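Local coordinates for hypothetical protein Atu1540 (Agrobacterium tumefaciens str. C58, PDB 2HWJ), which is of unknown function, but carries a putative ParB-like nuclease region and may therefore act on nucleic acid, at residues Arg8-Ile14 / Val80-Ser86; Gly148-Ile154 / Pro198-Gly202. All coordinates share one frame; numbering follows the deposited sequence.

Contact 1: Arg8-Ile14 / Val80-Ser86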
loop_
_atom_site.group_PDB
_atom_site.type_symbol
_atom_site.label_atom_id
_atom_site.label_comp_id
_atom_site.label_asym_id
_atom_site.label_seq_id
_atom_site.Cartn_x
_atom_site.Cartn_y
_atom_site.Cartn_z
ATOM N N ARG A 8 -15.403 16.612 -0.454
ATOM C CA ARG A 8 -15.974 17.955 -0.468
ATOM C C ARG A 8 -15.531 18.590 0.799
ATOM O O ARG A 8 -15.174 17.897 1.758
ATOM C CB ARG A 8 -17.488 17.922 -0.509
ATOM C CG ARG A 8 -18.059 17.519 -1.848
ATOM C CD ARG A 8 -19.587 17.702 -1.897
ATOM N NE ARG A 8 -20.212 17.051 -3.050
ATOM C CZ ARG A 8 -20.808 17.709 -4.033
ATOM N NH1 ARG A 8 -20.839 19.032 -3.968
ATOM N NH2 ARG A 8 -21.370 17.073 -5.074
ATOM N N LEU A 9 -15.527 19.915 0.811
ATOM C CA LEU A 9 -15.173 20.653 2.004
ATOM C C LEU A 9 -16.357 20.697 2.963
ATOM O O LEU A 9 -17.496 20.944 2.532
ATOM C CB LEU A 9 -14.847 22.068 1.609
ATOM C CG LEU A 9 -14.456 22.959 2.779
ATOM C CD1 LEU A 9 -13.125 22.482 3.341
ATOM C CD2 LEU A 9 -14.368 24.396 2.387
ATOM N N SER A 10 -16.100 20.463 4.249
ATOM C CA SER A 10 -17.064 20.869 5.248
ATOM C C SER A 10 -16.366 21.402 6.418
ATOM O O SER A 10 -15.193 21.771 6.310
ATOM C CB SER A 10 -18.057 19.794 5.671
ATOM O OG SER A 10 -17.428 18.567 5.720
ATOM N N ARG A 11 -17.078 21.408 7.543
ATOM C CA ARG A 11 -16.869 22.348 8.622
ATOM C C ARG A 11 -17.542 21.838 9.861
ATOM O O ARG A 11 -18.714 21.638 9.861
ATOM C CB ARG A 11 -17.571 23.619 8.250
ATOM C CG ARG A 11 -17.352 24.797 9.219
ATOM C CD ARG A 11 -15.967 25.283 9.081
ATOM N NE ARG A 11 -15.751 26.579 9.692
ATOM C CZ ARG A 11 -16.673 27.512 9.873
ATOM N NH1 ARG A 11 -17.925 27.296 9.483
ATOM N NH2 ARG A 11 -16.311 28.647 10.462
ATOM N N ILE A 12 -16.808 21.659 10.939
ATOM C CA ILE A 12 -17.360 21.121 12.148
ATOM C C ILE A 12 -16.750 21.806 13.348
ATOM O O ILE A 12 -15.588 22.335 13.293
ATOM C CB ILE A 12 -17.077 19.623 12.244
ATOM C CG1 ILE A 12 -17.990 18.902 13.256
ATOM C CG2 ILE A 12 -15.677 19.407 12.639
ATOM C CD1 ILE A 12 -18.057 17.424 12.975
ATOM N N ALA A 13 -17.529 21.757 14.429
ATOM C CA ALA A 13 -17.115 22.264 15.716
ATOM C C ALA A 13 -16.211 21.210 16.261
ATOM O O ALA A 13 -16.606 20.018 16.376
ATOM C CB ALA A 13 -18.273 22.394 16.623
ATOM N N ILE A 14 -15.018 21.638 16.636
ATOM C CA ILE A 14 -14.091 20.730 17.247
ATOM C C ILE A 14 -14.687 20.023 18.476
ATOM O O ILE A 14 -14.387 18.864 18.750
ATOM C CB ILE A 14 -12.778 21.436 17.639
ATOM C CG1 ILE A 14 -11.996 21.880 16.385
ATOM C CG2 ILE A 14 -11.929 20.483 18.517
ATOM C CD1 ILE A 14 -11.039 22.986 16.718
ATOM N N VAL A 80 -9.876 27.546 19.496
ATOM C CA VAL A 80 -10.391 27.596 18.175
ATOM C C VAL A 80 -11.625 26.715 18.183
ATOM O O VAL A 80 -11.526 25.621 18.663
ATOM C CB VAL A 80 -9.397 27.025 17.191
ATOM C CG1 VAL A 80 -10.059 26.929 15.859
ATOM C CG2 VAL A 80 -8.192 27.898 17.087
ATOM N N GLU A 81 -12.763 27.188 17.667
ATOM C CA GLU A 81 -14.047 26.436 17.675
ATOM C C GLU A 81 -14.279 25.457 16.542
ATOM O O GLU A 81 -14.784 24.380 16.757
ATOM C CB GLU A 81 -15.237 27.394 17.664
ATOM C CG GLU A 81 -14.843 28.874 17.358
ATOM C CD GLU A 81 -15.960 29.873 17.792
ATOM O OE1 GLU A 81 -17.166 29.461 17.735
ATOM O OE2 GLU A 81 -15.623 31.018 18.209
ATOM N N HIS A 82 -13.947 25.856 15.332
ATOM C CA HIS A 82 -14.231 25.063 14.191
ATOM C C HIS A 82 -12.971 24.608 13.398
ATOM O O HIS A 82 -11.913 25.235 13.456
ATOM C CB HIS A 82 -15.135 25.884 13.281
ATOM C CG HIS A 82 -16.524 26.132 13.815
ATOM N ND1 HIS A 82 -16.899 27.329 14.411
ATOM C CD2 HIS A 82 -17.638 25.353 13.798
ATOM C CE1 HIS A 82 -18.178 27.278 14.733
ATOM N NE2 HIS A 82 -18.653 26.092 14.367
ATOM N N VAL A 83 -13.070 23.524 12.632
ATOM C CA VAL A 83 -11.984 23.178 11.750
ATOM C C VAL A 83 -12.578 22.672 10.400
ATOM O O VAL A 83 -13.595 22.011 10.406
ATOM C CB VAL A 83 -11.054 22.143 12.400
ATOM C CG1 VAL A 83 -11.770 20.764 12.646
ATOM C CG2 VAL A 83 -9.835 21.876 11.514
ATOM N N LEU A 84 -11.961 22.973 9.261
ATOM C CA LEU A 84 -12.386 22.405 7.983
ATOM C C LEU A 84 -12.072 20.946 7.954
ATOM O O LEU A 84 -11.076 20.498 8.590
ATOM C CB LEU A 84 -11.586 23.018 6.885
ATOM C CG LEU A 84 -11.717 24.535 6.802
ATOM C CD1 LEU A 84 -10.917 25.034 5.652
ATOM C CD2 LEU A 84 -13.210 24.987 6.788
ATOM N N THR A 85 -12.895 20.187 7.250
ATOM C CA THR A 85 -12.792 18.748 7.247
ATOM C C THR A 85 -13.144 18.304 5.818
ATOM O O THR A 85 -13.761 19.053 5.050
ATOM C CB THR A 85 -13.945 18.113 8.026
ATOM O OG1 THR A 85 -15.189 18.643 7.517
ATOM C CG2 THR A 85 -13.899 18.368 9.525
ATOM N N SER A 86 -12.791 17.057 5.488
ATOM C CA SER A 86 -13.133 16.477 4.242
ATOM C C SER A 86 -13.482 15.054 4.580
ATOM O O SER A 86 -12.662 14.328 5.162
ATOM C CB SER A 86 -11.939 16.456 3.331
ATOM O OG SER A 86 -12.362 15.958 2.081
#
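T85 and S10 face each other as a hydrogen-bonded pair of an antiparallel two-strand contact. S10 N reaches T85 O at 2.8 Å in a nearly straight bond, and T85 N returns to S10 O from above the carbonyl plane. Their hydroxyls add a third link, S10 OG to T85 OG1 at 2.9 Å, in which either may donate; both oxygens sit between backbone N and carbonyl carbon (chi1 37° and 52°), which brings them together over the same sheet face. The other branch of T85, CG2, rests on I12 CG2 at 3.7 Å.

H82 works on the opposite face. The R11 guanidinium lies flat on its imidazole, centres 4.6 Å apart and planes inclined by 26°; H82 CG lies over one face of the guanidinium, offset toward its rim. A bend at chi2 of R11 carries the chain across toward strand 82-86, CD passing L84 CD2 at 3.6 Å.

I14, just beyond the strand, closes the pairing: its N bonds E81 O at 2.8 Å. CG1 packs against V83 CG1 at 3.9 Å and CD1 extends to V80 CG1 at 4.2 Å, so that I14 covers the loop backbone at V80-E81 as well as the valines.

In the mixed sheet, strand 9-13 is outermost within the chain; strand 82-90 lies between it and strand 52-57, where V53 bonds to the backbones of L84 and S86. Helix 69-77 receives I14 through V72 and S76. The second subunit adds backbone bonds to L9, and G49 O of that subunit accepts a hydrogen bond from R8 NH1.

Contact 2: Gly148-Ile154 / Pro198-Gly202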
loop_
_atom_site.group_PDB
_atom_site.type_symbol
_atom_site.label_atom_id
_atom_site.label_comp_id
_atom_site.label_asym_id
_atom_site.label_seq_id
_atom_site.Cartn_x
_atom_site.Cartn_y
_atom_site.Cartn_z
ATOM N N GLY A 148 16.009 10.475 13.353
ATOM C CA GLY A 148 16.181 9.119 13.742
ATOM C C GLY A 148 15.498 8.051 12.906
ATOM O O GLY A 148 15.991 6.922 12.917
ATOM N N TYR A 149 14.375 8.335 12.228
ATOM C CA TYR A 149 13.792 7.365 11.267
ATOM C C TYR A 149 13.044 8.126 10.200
ATOM O O TYR A 149 12.933 9.350 10.304
ATOM C CB TYR A 149 12.901 6.277 11.896
ATOM C CG TYR A 149 11.759 6.811 12.745
ATOM C CD1 TYR A 149 10.484 6.985 12.233
ATOM C CD2 TYR A 149 11.982 7.179 14.090
ATOM C CE1 TYR A 149 9.457 7.516 13.058
ATOM C CE2 TYR A 149 10.994 7.714 14.863
ATOM C CZ TYR A 149 9.749 7.870 14.373
ATOM O OH TYR A 149 8.791 8.408 15.235
ATOM N N ALA A 150 12.558 7.445 9.172
ATOM C CA ALA A 150 11.840 8.133 8.121
ATOM C C ALA A 150 10.345 7.978 8.246
ATOM O O ALA A 150 9.891 6.911 8.665
ATOM C CB ALA A 150 12.267 7.597 6.771
ATOM N N LYS A 151 9.589 9.007 7.823
ATOM C CA LYS A 151 8.145 8.855 7.563
ATOM C C LYS A 151 7.961 7.691 6.593
ATOM O O LYS A 151 8.767 7.469 5.727
ATOM C CB LYS A 151 7.501 10.119 6.976
ATOM C CG LYS A 151 7.638 11.362 7.847
ATOM C CD LYS A 151 6.470 12.383 7.692
ATOM C CE LYS A 151 6.972 13.876 7.770
ATOM N NZ LYS A 151 6.255 14.889 6.855
ATOM N N VAL A 152 6.904 6.937 6.745
ATOM C CA VAL A 152 6.671 5.779 5.965
ATOM C C VAL A 152 5.139 5.790 5.855
ATOM O O VAL A 152 4.459 6.511 6.632
ATOM C CB VAL A 152 7.290 4.575 6.747
ATOM C CG1 VAL A 152 6.501 3.297 6.607
ATOM C CG2 VAL A 152 8.705 4.315 6.293
ATOM N N ILE A 153 4.576 5.002 4.934
ATOM C CA ILE A 153 3.115 4.958 4.734
ATOM C C ILE A 153 2.283 4.082 5.704
ATOM O O ILE A 153 1.099 4.352 5.918
ATOM C CB ILE A 153 2.754 4.697 3.296
ATOM C CG1 ILE A 153 3.404 3.385 2.802
ATOM C CG2 ILE A 153 3.176 5.913 2.454
ATOM C CD1 ILE A 153 2.714 2.698 1.490
ATOM N N ILE A 154 2.887 3.051 6.283
ATOM C CA ILE A 154 2.388 2.392 7.501
ATOM C C ILE A 154 1.628 3.305 8.516
ATOM O O ILE A 154 2.166 4.314 9.017
ATOM C CB ILE A 154 3.612 1.762 8.244
ATOM C CG1 ILE A 154 4.073 0.457 7.568
ATOM C CG2 ILE A 154 3.365 1.601 9.754
ATOM C CD1 ILE A 154 4.490 0.594 6.013
ATOM N N PRO A 198 9.517 0.362 11.328
ATOM C CA PRO A 198 9.361 0.988 10.012
ATOM C C PRO A 198 10.142 2.280 9.963
ATOM O O PRO A 198 10.083 3.074 10.890
ATOM C CB PRO A 198 7.880 1.334 9.992
ATOM C CG PRO A 198 7.517 1.556 11.469
ATOM C CD PRO A 198 8.325 0.545 12.193
ATOM N N GLY A 199 10.851 2.537 8.895
ATOM C CA GLY A 199 11.577 3.801 8.791
ATOM C C GLY A 199 12.959 3.637 9.349
ATOM O O GLY A 199 13.682 4.627 9.438
ATOM N N TRP A 200 13.340 2.410 9.743
ATOM C CA TRP A 200 14.646 2.228 10.314
ATOM C C TRP A 200 15.752 2.461 9.300
ATOM O O TRP A 200 15.702 2.062 8.134
ATOM C CB TRP A 200 14.831 0.878 10.961
ATOM C CG TRP A 200 16.247 0.639 11.532
ATOM C CD1 TRP A 200 16.682 0.905 12.819
ATOM C CD2 TRP A 200 17.367 0.039 10.857
ATOM N NE1 TRP A 200 17.997 0.505 12.971
ATOM C CE2 TRP A 200 18.439 -0.031 11.785
ATOM C CE3 TRP A 200 17.572 -0.451 9.574
ATOM C CZ2 TRP A 200 19.706 -0.566 11.444
ATOM C CZ3 TRP A 200 18.887 -0.976 9.222
ATOM C CH2 TRP A 200 19.905 -1.023 10.164
ATOM N N CYS A 201 16.821 2.985 9.862
ATOM C CA CYS A 201 17.692 3.902 9.224
ATOM C C CYS A 201 19.067 3.800 9.940
ATOM O O CYS A 201 19.413 4.644 10.733
ATOM C CB CYS A 201 17.050 5.277 9.458
ATOM S SG CYS A 201 17.635 6.526 8.313
ATOM N N GLY A 202 19.830 2.748 9.710
ATOM C CA GLY A 202 21.137 2.644 10.321
ATOM C C GLY A 202 22.078 1.746 9.546
ATOM O O GLY A 202 21.786 1.376 8.384
#
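P198 presents its ring to two aliphatic side chains of the other loop. V152 CG1 approaches P198 CB at 4.1 Å, the two side chains crossing at about a right angle, and I154 CG2 touches P198 CG more loosely at 4.5 Å. The carbonyl O of P198, which approaches the Y149 ring obliquely, accepts a hydrogen bond from W161 NE1.

G199 carries the polar join. Its O receives A150 N at 3.0 Å with an N-H...O angle of 156°; the donor lies in the carbonyl plane, on a lone pair. In return G199 CA offers a CA-H...O contact to A150 O at 3.5 Å. With a phi of 91° and no side chain, this residue lets the two backbones come close, and V152 CG2 settles against its N at 3.8 Å. Y149 CB also lies beside G199 O.

W200 CB points away from 148-154, and G202 N sits over the centre of its indole; NE1 bonds to S191 O. C201 comes back toward the loop, CB reaching G148 O at 4.0 Å. Its SG, anti to the backbone N (chi1 -161°), forms a disulfide with C201 of the third subunit.

Loop 148-154 joins helix 135-146 to helix 157-166, and the segment 198-202 follows helix 178-189 near the C-terminus. The ring of Y149 bridges the first two helices, bonding through OH to A140 O and stacking on W161.

Contact 1 and contact 2 lie on opposite sides of the chain's centre, their centres 31 Å apart and their nearest atoms about 17 Å apart, without touching. They also differ in kind: contact 1 is regular strand pairing at the border of the chain's own mixed sheet, contact 2 a meeting of two loops among the C-terminal helices. Along the chain they follow in series, contact 1 closing before contact 2 opens. Each adjoins a different partner in the four-chain assembly, the second subunit at 8-14/80-86 and chiefly the third at 148-154/198-202. No active site or ligand is established, so neither can be tied to catalysis.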